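Local coordinates for putative branched-chain amino acid ABC transporter, periplasmic branched-chain amino acid-binding protein (Pseudomonas protegens Pf-5, PDB 4RU0), which probably binds a branched-chain amino acid or related small solute in the periplasm and hands it to an ABC transporter for uptake, at residues 58-61 against 62-66; 145-148 against 149-152; 226-229 against 230-234. All blocks are in the same frame, centred on the assembly; numbering follows the deposited sequence.

Interaction 1 of 3, residues 58-61 against 62-66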
ATOM      1  N   ILE A  58      12.130   3.997  10.133  1.00 51.17           N
ATOM      2  CA  ILE A  58      12.975   4.376  11.236  1.00 61.20           C
ATOM      3  C   ILE A  58      13.297   5.872  11.244  1.00 62.98           C
ATOM      4  O   ILE A  58      13.151   6.518  12.267  1.00 56.12           O
ATOM      5  CB  ILE A  58      14.272   3.544  11.249  1.00 63.60           C
ATOM      6  CG1 ILE A  58      13.960   2.082  11.552  1.00 52.29           C
ATOM      7  CG2 ILE A  58      15.235   4.068  12.294  1.00 56.33           C
ATOM      8  CD1 ILE A  58      15.018   1.110  11.090  1.00 52.64           C
ATOM      9  N   ASP A  59      13.668   6.429  10.097  1.00 55.69           N
ATOM     10  CA  ASP A  59      14.071   7.821  10.065  1.00 63.80           C
ATOM     11  C   ASP A  59      12.914   8.703  10.446  1.00 64.76           C
ATOM     12  O   ASP A  59      13.089   9.672  11.162  1.00 61.06           O
ATOM     13  CB  ASP A  59      14.673   8.219   8.721  1.00 68.94           C
ATOM     14  CG  ASP A  59      15.992   7.551   8.465  1.00 69.99           C
ATOM     15  OD1 ASP A  59      16.460   7.526   7.312  1.00 70.26           O
ATOM     16  OD2 ASP A  59      16.577   7.035   9.424  1.00 74.25           O
ATOM     17  N   TYR A  60      11.724   8.378   9.971  1.00 63.73           N
ATOM     18  CA  TYR A  60      10.562   9.167  10.350  1.00 64.17           C
ATOM     19  C   TYR A  60      10.272   9.073  11.848  1.00 64.10           C
ATOM     20  O   TYR A  60       9.835  10.046  12.457  1.00 56.24           O
ATOM     21  CB  TYR A  60       9.334   8.867   9.509  1.00 52.69           C
ATOM     22  CG  TYR A  60       8.203   9.794   9.826  1.00 52.61           C
ATOM     23  CD1 TYR A  60       8.274  11.132   9.510  1.00 54.16           C
ATOM     24  CD2 TYR A  60       7.080   9.345  10.471  1.00 53.95           C
ATOM     25  CE1 TYR A  60       7.241  11.993   9.810  1.00 54.23           C
ATOM     26  CE2 TYR A  60       6.049  10.201  10.779  1.00 56.91           C
ATOM     27  CZ  TYR A  60       6.139  11.524  10.443  1.00 59.09           C
ATOM     28  OH  TYR A  60       5.117  12.372  10.754  1.00 52.98           O
ATOM     29  N   LEU A  61      10.476   7.891  12.422  1.00 54.39           N
ATOM     30  CA  LEU A  61      10.272   7.706  13.858  1.00 66.28           C
ATOM     31  C   LEU A  61      11.341   8.471  14.635  1.00 66.75           C
ATOM     32  O   LEU A  61      11.060   9.087  15.668  1.00 58.56           O
ATOM     33  CB  LEU A  61      10.303   6.221  14.238  1.00 53.32           C
ATOM     34  CG  LEU A  61       9.157   5.325  13.756  1.00 50.74           C
ATOM     35  CD1 LEU A  61       9.399   3.879  14.165  1.00 49.74           C
ATOM     36  CD2 LEU A  61       7.821   5.810  14.288  1.00 50.11           C
ATOM     37  N   ASN A  62      12.569   8.420  14.128  1.00 58.64           N
ATOM     38  CA  ASN A  62      13.677   9.157  14.714  1.00 67.78           C
ATOM     39  C   ASN A  62      13.381  10.652  14.724  1.00 67.93           C
ATOM     40  O   ASN A  62      13.546  11.328  15.742  1.00 64.79           O
ATOM     41  CB  ASN A  62      14.967   8.876  13.940  1.00 62.34           C
ATOM     42  CG  ASN A  62      16.141   8.585  14.852  1.00 77.59           C
ATOM     43  OD1 ASN A  62      16.239   9.130  15.952  1.00 81.08           O
ATOM     44  ND2 ASN A  62      17.036   7.714  14.400  1.00 77.34           N
ATOM     45  N   TYR A  63      12.923  11.143  13.575  1.00 62.25           N
ATOM     46  CA  TYR A  63      12.553  12.541  13.391  1.00 63.55           C
ATOM     47  C   TYR A  63      11.507  13.001  14.401  1.00 63.51           C
ATOM     48  O   TYR A  63      11.658  14.048  15.023  1.00 66.59           O
ATOM     49  CB  TYR A  63      12.039  12.762  11.959  1.00 62.29           C
ATOM     50  CG  TYR A  63      11.360  14.094  11.741  1.00 63.14           C
ATOM     51  CD1 TYR A  63      12.097  15.233  11.446  1.00 65.60           C
ATOM     52  CD2 TYR A  63       9.977  14.213  11.829  1.00 61.61           C
ATOM     53  CE1 TYR A  63      11.477  16.455  11.250  1.00 69.30           C
ATOM     54  CE2 TYR A  63       9.352  15.428  11.636  1.00 62.49           C
ATOM     55  CZ  TYR A  63      10.103  16.544  11.347  1.00 64.92           C
ATOM     56  OH  TYR A  63       9.476  17.753  11.155  1.00 72.94           O
ATOM     57  N   ILE A  64      10.446  12.215  14.559  1.00 68.08           N
ATOM     58  CA  ILE A  64       9.357  12.559  15.472  1.00 66.61           C
ATOM     59  C   ILE A  64       9.853  12.727  16.911  1.00 65.96           C
ATOM     60  O   ILE A  64       9.419  13.632  17.624  1.00 65.96           O
ATOM     61  CB  ILE A  64       8.240  11.492  15.431  1.00 58.25           C
ATOM     62  CG1 ILE A  64       7.513  11.544  14.088  1.00 65.15           C
ATOM     63  CG2 ILE A  64       7.246  11.691  16.566  1.00 59.07           C
ATOM     64  CD1 ILE A  64       6.728  12.819  13.867  1.00 63.75           C
ATOM     65  N   ASN A  65      10.776  11.863  17.324  1.00 64.60           N
ATOM     66  CA  ASN A  65      11.321  11.910  18.677  1.00 65.02           C
ATOM     67  C   ASN A  65      12.205  13.129  18.911  1.00 76.02           C
ATOM     68  O   ASN A  65      12.032  13.857  19.884  1.00 69.91           O
ATOM     69  CB  ASN A  65      12.120  10.639  18.976  1.00 64.47           C
ATOM     70  CG  ASN A  65      11.254   9.511  19.498  1.00 62.29           C
ATOM     71  OD1 ASN A  65      10.146   9.733  19.986  1.00 61.69           O
ATOM     72  ND2 ASN A  65      11.764   8.290  19.407  1.00 61.22           N
ATOM     73  N   GLN A  66      13.152  13.349  18.008  1.00 68.94           N
ATOM     74  CA  GLN A  66      14.180  14.351  18.226  1.00 75.48           C
ATOM     75  C   GLN A  66      13.737  15.770  17.856  1.00 78.61           C
ATOM     76  O   GLN A  66      14.186  16.736  18.473  1.00 83.90           O
ATOM     77  CB  GLN A  66      15.441  13.966  17.447  1.00 75.07           C
ATOM     78  CG  GLN A  66      15.941  12.561  17.767  1.00 71.44           C
ATOM     79  CD  GLN A  66      17.315  12.272  17.189  1.00 72.61           C
ATOM     80  OE1 GLN A  66      18.003  13.172  16.717  1.00 82.84           O
ATOM     81  NE2 GLN A  66      17.721  11.008  17.228  1.00 71.44           N
TER

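Interaction 2 of 3, residues 145-148 against 149-152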
ATOM      1  N   THR A 145     -16.922  -3.346  10.429  1.00 28.77           N
ATOM      2  CA  THR A 145     -17.958  -3.928  11.280  1.00 36.70           C
ATOM      3  C   THR A 145     -17.751  -5.432  11.360  1.00 33.75           C
ATOM      4  O   THR A 145     -18.219  -6.085  12.292  1.00 31.61           O
ATOM      5  CB  THR A 145     -19.392  -3.637  10.775  1.00 38.14           C
ATOM      6  OG1 THR A 145     -19.618  -4.311   9.528  1.00 30.97           O
ATOM      7  CG2 THR A 145     -19.615  -2.144  10.614  1.00 33.72           C
ATOM      8  N   VAL A 146     -17.047  -5.976  10.371  1.00 30.23           N
ATOM      9  CA  VAL A 146     -16.747  -7.404  10.339  1.00 31.80           C
ATOM     10  C   VAL A 146     -15.281  -7.629  10.701  1.00 24.50           C
ATOM     11  O   VAL A 146     -14.916  -8.669  11.246  1.00 24.21           O
ATOM     12  CB  VAL A 146     -17.075  -8.009   8.961  1.00 25.20           C
ATOM     13  CG1 VAL A 146     -16.612  -9.456   8.860  1.00 24.36           C
ATOM     14  CG2 VAL A 146     -18.573  -7.917   8.700  1.00 27.03           C
ATOM     15  N   PHE A 147     -14.451  -6.623  10.433  1.00 35.16           N
ATOM     16  CA  PHE A 147     -13.020  -6.702  10.726  1.00 30.53           C
ATOM     17  C   PHE A 147     -12.541  -5.590  11.659  1.00 27.40           C
ATOM     18  O   PHE A 147     -11.827  -4.690  11.229  1.00 27.13           O
ATOM     19  CB  PHE A 147     -12.219  -6.665   9.427  1.00 22.00           C
ATOM     20  CG  PHE A 147     -12.381  -7.893   8.588  1.00 21.09           C
ATOM     21  CD1 PHE A 147     -13.423  -7.994   7.684  1.00 21.14           C
ATOM     22  CD2 PHE A 147     -11.491  -8.950   8.705  1.00 20.55           C
ATOM     23  CE1 PHE A 147     -13.572  -9.126   6.911  1.00 24.70           C
ATOM     24  CE2 PHE A 147     -11.635 -10.081   7.935  1.00 20.75           C
ATOM     25  CZ  PHE A 147     -12.676 -10.172   7.036  1.00 21.55           C
ATOM     26  N   PRO A 148     -12.908  -5.675  12.947  1.00 28.23           N
ATOM     27  CA  PRO A 148     -12.607  -4.632  13.932  1.00 28.50           C
ATOM     28  C   PRO A 148     -11.126  -4.266  14.012  1.00 26.75           C
ATOM     29  O   PRO A 148     -10.809  -3.089  14.167  1.00 27.97           O
ATOM     30  CB  PRO A 148     -13.069  -5.255  15.258  1.00 27.72           C
ATOM     31  CG  PRO A 148     -14.011  -6.326  14.878  1.00 27.19           C
ATOM     32  CD  PRO A 148     -13.547  -6.848  13.566  1.00 25.56           C
ATOM     33  N   TYR A 149     -10.239  -5.250  13.900  1.00 25.69           N
ATOM     34  CA  TYR A 149      -8.813  -5.005  14.099  1.00 26.05           C
ATOM     35  C   TYR A 149      -7.950  -5.294  12.866  1.00 27.57           C
ATOM     36  O   TYR A 149      -6.755  -5.556  12.979  1.00 25.17           O
ATOM     37  CB  TYR A 149      -8.325  -5.815  15.303  1.00 26.60           C
ATOM     38  CG  TYR A 149      -8.903  -5.279  16.590  1.00 34.75           C
ATOM     39  CD1 TYR A 149     -10.094  -5.782  17.103  1.00 28.16           C
ATOM     40  CD2 TYR A 149      -8.288  -4.231  17.264  1.00 29.81           C
ATOM     41  CE1 TYR A 149     -10.637  -5.273  18.266  1.00 29.73           C
ATOM     42  CE2 TYR A 149      -8.825  -3.717  18.429  1.00 31.43           C
ATOM     43  CZ  TYR A 149      -9.998  -4.238  18.924  1.00 31.32           C
ATOM     44  OH  TYR A 149     -10.532  -3.728  20.083  1.00 53.75           O
ATOM     45  N   ASN A 150      -8.561  -5.221  11.690  1.00 23.87           N
ATOM     46  CA  ASN A 150      -7.835  -5.374  10.434  1.00 28.24           C
ATOM     47  C   ASN A 150      -8.028  -4.137   9.552  1.00 28.17           C
ATOM     48  O   ASN A 150      -9.158  -3.786   9.212  1.00 23.02           O
ATOM     49  CB  ASN A 150      -8.298  -6.636   9.702  1.00 21.54           C
ATOM     50  CG  ASN A 150      -7.308  -7.100   8.652  1.00 39.86           C
ATOM     51  OD1 ASN A 150      -6.763  -6.298   7.892  1.00 37.82           O
ATOM     52  ND2 ASN A 150      -7.067  -8.406   8.608  1.00 37.59           N
ATOM     53  N   PHE A 151      -6.927  -3.479   9.189  1.00 23.60           N
ATOM     54  CA  PHE A 151      -6.991  -2.211   8.460  1.00 24.22           C
ATOM     55  C   PHE A 151      -6.186  -2.203   7.155  1.00 26.48           C
ATOM     56  O   PHE A 151      -4.990  -1.902   7.162  1.00 26.74           O
ATOM     57  CB  PHE A 151      -6.496  -1.062   9.352  1.00 26.42           C
ATOM     58  CG  PHE A 151      -7.399  -0.749  10.514  1.00 33.11           C
ATOM     59  CD1 PHE A 151      -8.287   0.318  10.451  1.00 35.79           C
ATOM     60  CD2 PHE A 151      -7.354  -1.511  11.675  1.00 27.65           C
ATOM     61  CE1 PHE A 151      -9.115   0.618  11.523  1.00 40.14           C
ATOM     62  CE2 PHE A 151      -8.182  -1.217  12.748  1.00 41.13           C
ATOM     63  CZ  PHE A 151      -9.062  -0.151  12.674  1.00 30.07           C
ATOM     64  N   PRO A 152      -6.831  -2.472   6.034  1.00 22.16           N
ATOM     65  CA  PRO A 152      -6.144  -2.367   4.751  1.00 26.53           C
ATOM     66  C   PRO A 152      -6.156  -0.911   4.288  1.00 24.03           C
ATOM     67  O   PRO A 152      -6.915  -0.519   3.433  1.00 26.64           O
ATOM     68  CB  PRO A 152      -7.005  -3.220   3.848  1.00 19.98           C
ATOM     69  CG  PRO A 152      -8.356  -3.033   4.377  1.00 20.28           C
ATOM     70  CD  PRO A 152      -8.239  -2.828   5.853  1.00 42.29           C
TER

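Interaction 3 of 3, residues 226-229 against 230-234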
ATOM      1  N   GLN A 226       0.480 -15.050 -23.700  1.00 19.34           N
ATOM      2  CA  GLN A 226      -0.216 -13.874 -23.208  1.00 17.12           C
ATOM      3  C   GLN A 226      -0.031 -12.671 -24.135  1.00 23.42           C
ATOM      4  O   GLN A 226      -1.009 -12.039 -24.555  1.00 24.59           O
ATOM      5  CB  GLN A 226       0.262 -13.528 -21.791  1.00 16.41           C
ATOM      6  CG  GLN A 226      -0.209 -14.496 -20.700  1.00 17.09           C
ATOM      7  CD  GLN A 226       0.600 -15.781 -20.638  1.00 35.55           C
ATOM      8  OE1 GLN A 226       1.496 -16.016 -21.453  1.00 31.94           O
ATOM      9  NE2 GLN A 226       0.289 -16.617 -19.659  1.00 20.24           N
ATOM     10  N   TRP A 227       1.215 -12.363 -24.478  1.00 16.88           N
ATOM     11  CA  TRP A 227       1.477 -11.173 -25.284  1.00 27.06           C
ATOM     12  C   TRP A 227       1.188 -11.401 -26.767  1.00 23.83           C
ATOM     13  O   TRP A 227       1.022 -10.444 -27.522  1.00 24.58           O
ATOM     14  CB  TRP A 227       2.911 -10.697 -25.063  1.00 17.14           C
ATOM     15  CG  TRP A 227       3.027 -10.061 -23.719  1.00 24.89           C
ATOM     16  CD1 TRP A 227       3.499 -10.636 -22.568  1.00 16.51           C
ATOM     17  CD2 TRP A 227       2.593  -8.748 -23.362  1.00 21.58           C
ATOM     18  NE1 TRP A 227       3.409  -9.748 -21.524  1.00 22.48           N
ATOM     19  CE2 TRP A 227       2.856  -8.581 -21.984  1.00 23.82           C
ATOM     20  CE3 TRP A 227       2.019  -7.690 -24.076  1.00 19.04           C
ATOM     21  CZ2 TRP A 227       2.562  -7.397 -21.308  1.00 13.54           C
ATOM     22  CZ3 TRP A 227       1.726  -6.516 -23.401  1.00 13.11           C
ATOM     23  CH2 TRP A 227       2.001  -6.379 -22.030  1.00 16.47           C
ATOM     24  N   ARG A 228       1.100 -12.664 -27.176  1.00 24.26           N
ATOM     25  CA  ARG A 228       0.608 -12.999 -28.510  1.00 26.91           C
ATOM     26  C   ARG A 228      -0.884 -12.687 -28.567  1.00 24.92           C
ATOM     27  O   ARG A 228      -1.390 -12.156 -29.550  1.00 19.20           O
ATOM     28  CB  ARG A 228       0.878 -14.473 -28.837  1.00 22.77           C
ATOM     29  CG  ARG A 228       0.268 -14.959 -30.124  1.00 24.50           C
ATOM     30  CD  ARG A 228       0.770 -16.362 -30.481  1.00 27.60           C
ATOM     31  NE  ARG A 228       0.235 -17.387 -29.586  1.00 56.66           N
ATOM     32  CZ  ARG A 228       0.942 -18.049 -28.671  1.00 49.78           C
ATOM     33  NH1 ARG A 228       2.241 -17.809 -28.514  1.00 50.45           N
ATOM     34  NH2 ARG A 228       0.349 -18.967 -27.917  1.00 42.05           N
ATOM     35  N   GLN A 229      -1.584 -13.009 -27.489  1.00 24.45           N
ATOM     36  CA  GLN A 229      -2.996 -12.691 -27.393  1.00 17.42           C
ATOM     37  C   GLN A 229      -3.214 -11.177 -27.409  1.00 28.52           C
ATOM     38  O   GLN A 229      -4.104 -10.673 -28.097  1.00 27.65           O
ATOM     39  CB  GLN A 229      -3.593 -13.292 -26.130  1.00 17.17           C
ATOM     40  CG  GLN A 229      -5.041 -12.899 -25.897  1.00 23.44           C
ATOM     41  CD  GLN A 229      -5.622 -13.560 -24.664  1.00 19.32           C
ATOM     42  OE1 GLN A 229      -5.069 -14.531 -24.153  1.00 37.28           O
ATOM     43  NE2 GLN A 229      -6.736 -13.026 -24.171  1.00 22.92           N
ATOM     44  N   ILE A 230      -2.385 -10.460 -26.657  1.00 23.99           N
ATOM     45  CA  ILE A 230      -2.501  -9.014 -26.544  1.00 13.45           C
ATOM     46  C   ILE A 230      -2.213  -8.325 -27.875  1.00 18.30           C
ATOM     47  O   ILE A 230      -2.886  -7.355 -28.229  1.00 14.49           O
ATOM     48  CB  ILE A 230      -1.560  -8.477 -25.443  1.00 15.84           C
ATOM     49  CG1 ILE A 230      -2.140  -8.811 -24.065  1.00 15.79           C
ATOM     50  CG2 ILE A 230      -1.345  -6.978 -25.580  1.00 12.24           C
ATOM     51  CD1 ILE A 230      -1.150  -8.666 -22.922  1.00 11.91           C
ATOM     52  N   ARG A 231      -1.241  -8.828 -28.632  1.00 20.22           N
ATOM     53  CA  ARG A 231      -0.984  -8.251 -29.949  1.00 16.36           C
ATOM     54  C   ARG A 231      -2.159  -8.517 -30.897  1.00 22.75           C
ATOM     55  O   ARG A 231      -2.525  -7.640 -31.685  1.00 20.18           O
ATOM     56  CB  ARG A 231       0.318  -8.783 -30.551  1.00 20.67           C
ATOM     57  CG  ARG A 231       0.752  -8.014 -31.802  1.00 27.03           C
ATOM     58  CD  ARG A 231       2.039  -8.574 -32.386  1.00 37.98           C
ATOM     59  NE  ARG A 231       2.354  -8.030 -33.705  1.00 36.89           N
ATOM     60  CZ  ARG A 231       3.076  -6.933 -33.915  1.00 45.43           C
ATOM     61  NH1 ARG A 231       3.555  -6.243 -32.888  1.00 46.73           N
ATOM     62  NH2 ARG A 231       3.322  -6.520 -35.154  1.00 42.04           N
ATOM     63  N   GLN A 232      -2.747  -9.714 -30.821  1.00 17.69           N
ATOM     64  CA  GLN A 232      -3.927 -10.046 -31.625  1.00 23.30           C
ATOM     65  C   GLN A 232      -5.110  -9.134 -31.302  1.00 18.48           C
ATOM     66  O   GLN A 232      -5.756  -8.594 -32.194  1.00 19.84           O
ATOM     67  CB  GLN A 232      -4.346 -11.505 -31.410  1.00 19.95           C
ATOM     68  CG  GLN A 232      -3.513 -12.542 -32.148  1.00 34.00           C
ATOM     69  CD  GLN A 232      -3.747 -13.948 -31.615  1.00 39.38           C
ATOM     70  OE1 GLN A 232      -4.243 -14.126 -30.501  1.00 43.44           O
ATOM     71  NE2 GLN A 232      -3.392 -14.952 -32.405  1.00 35.42           N
ATOM     72  N   GLN A 233      -5.401  -8.968 -30.018  1.00 20.54           N
ATOM     73  CA  GLN A 233      -6.570  -8.203 -29.624  1.00 15.60           C
ATOM     74  C   GLN A 233      -6.307  -6.695 -29.649  1.00 20.50           C
ATOM     75  O   GLN A 233      -7.249  -5.911 -29.715  1.00 18.80           O
ATOM     76  CB  GLN A 233      -7.043  -8.651 -28.241  1.00 14.92           C
ATOM     77  CG  GLN A 233      -7.737 -10.008 -28.249  1.00 16.32           C
ATOM     78  CD  GLN A 233      -8.075 -10.504 -26.854  1.00 29.60           C
ATOM     79  OE1 GLN A 233      -7.211 -10.556 -25.982  1.00 30.30           O
ATOM     80  NE2 GLN A 233      -9.334 -10.871 -26.637  1.00 26.54           N
ATOM     81  N   ASN A 234      -5.032  -6.309 -29.618  1.00 19.05           N
ATOM     82  CA  ASN A 234      -4.611  -4.902 -29.590  1.00 18.87           C
ATOM     83  C   ASN A 234      -5.460  -4.019 -28.665  1.00 16.32           C
ATOM     84  O   ASN A 234      -6.141  -3.100 -29.127  1.00 15.39           O
ATOM     85  CB  ASN A 234      -4.613  -4.326 -31.013  1.00 15.19           C
ATOM     86  CG  ASN A 234      -4.020  -2.927 -31.083  1.00 15.32           C
ATOM     87  OD1 ASN A 234      -4.460  -2.090 -31.876  1.00 25.81           O
ATOM     88  ND2 ASN A 234      -3.027  -2.662 -30.242  1.00 14.74           N
TER

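Interaction 1 of 3, residues 58-61 against 62-66
N62 meets the preceding turn through its backbone and CB. Its N donates to I58 O at 2.7 Å. N62 CB rests 3.4 Å from D59 O. The bonds of the next residues follow the same i to i+4 spacing. Y63 N gives to D59 O, I64 N to Y60 O and N65 N to L61 O.

Y60 supplies most of the side-chain contact. Its CG is anti to the backbone N (chi1 -174°), which carries the ring forward along the helix to I64. I64 CG1 lies over one face of that ring, offset toward the rim, in a CH-pi contact 4.1 Å from the centroid. I64 CD1 reaches further out and touches Y60 OH at 3.5 Å. Y63 comes in at a slant, with its CD2 4.1 Å from Y60 CE1.

All these residues belong to helix 47-67, the crossover helix of a beta-alpha-beta unit with strands 34-40 and 76-82. L61 packs on strand 76-82, where its side chain touches L76 and W78. Y60 instead packs on helix 325-348, on L331, A334, A335 and V338.

L61 joins the following turn mainly by its backbone. Its O accepts N65 N at 3.2 Å. D59 is directed away from the following turn. Its buried carboxylate accepts a hydrogen bond from D315 N and is also hydrogen-bonded to Y327 OH.

Interaction 2 of 3, residues 145-148 against 149-152
F147 and N150 leave the turn in the same direction, flank to flank, with the phenyl and amide planes 89° apart. They meet at their first carbons, F147 CB to N150 CB at 3.9 Å. The N150 amide reaches on to S121 OG, while the F147 ring meets F432 of helix 418-435.

Residues F147 to N150 form a type I beta turn. It is closed by a weak hydrogen bond from N150 N to F147 O, 3.3 Å long. The turn leads into strand 150-151, which runs parallel to strand 131-132.

P148 and Y149 occupy the two middle positions. The Y149 CG is anti to its carbonyl carbon (chi1 -69°), and this sets the ring back against the P148 peptide. P148 O lies over one face of the ring. Y149 CD1 touches P148 CB at 3.5 Å. The Y149 ring also makes a cation-pi contact with R359. A serine in place of this tyrosine would probably leave P148 CB without its aromatic neighbour and R359 without its pi partner. F151 swings its ring back to the turn, so that F151 CE2 comes within 3.5 Å of P148 O at a slant.

The chemistry is largely apolar. One weak backbone bond spans the turn, so its shape probably owes much to the proline ring and the aromatic packing.

Interaction 3 of 3, residues 226-229 against 230-234
Q226 O receives I230 N at 3.0 Å, the first of four i to i+4 backbone bonds between 226-229 and 230-234. The same oxygen lies 3.5 Å from I230 CG1. The Q226 amide itself looks elsewhere, and its NE2 donates to P215 O.

W227 brings the main apolar contact. The indole and the isoleucine I230 extend together from one flank of the helix. I230 CD1 sits over one face of the six-membered ring, offset toward the rim, in a CH-pi contact 3.6 Å from its centroid. I230 CG2 touches the same ring at W227 CE3 and CZ3. The I230 CG1 branch stands anti to the carbonyl carbon (chi1 -75°), which sends CD1 back over the indole. W227 NE1 is bound to Q223 OE1. W227 O accepts R231 N.

R228 O accepts Q232 N at 3.1 Å. The Q232 side chain runs extended past this carbonyl, with its CG 3.4 Å from R228 O.

Q229 is tied to Q233 twice. Q229 O accepts Q233 N at 2.9 Å. One turn apart, the two extended side chains run alongside each other, and Q229 NE2 donates to Q233 OE1 at 3.1 Å. The acceptor lies in the Q229 amide plane, yet the donor stands above the Q233 carbonyl plane. The two amides are twisted 53° apart.

Q226, Q229, Q233 and I230 all touch strand 210-216. Helix 224-233 connects that strand to strand 237-241, with strand 182-188 between them in the sheet. Such a beta-alpha-beta crossover is characteristic of the Rossmann-like lobes of leucine-binding-type periplasmic proteins.

The three contacts follow one another along the chain, and none touches another. The centres of interactions 1 and 2 are about 28 Å apart. Interaction 3 is remote from both, its centre about 49 Å from that of interaction 1 and about 40 Å from that of interaction 2. Interactions 1 and 3 each lie within a helix of a beta-alpha-beta unit, 47-67 and 224-233, and the latter packs on the seven-stranded mixed sheet. Interaction 2 is a turn entering the short strand 150-151. The placing of interactions 1 and 3 on opposite sides of the chain's centre fits the two-lobed build of periplasmic binding proteins. None includes the P3G-contacting residues Y41, Y192, W243 and W269.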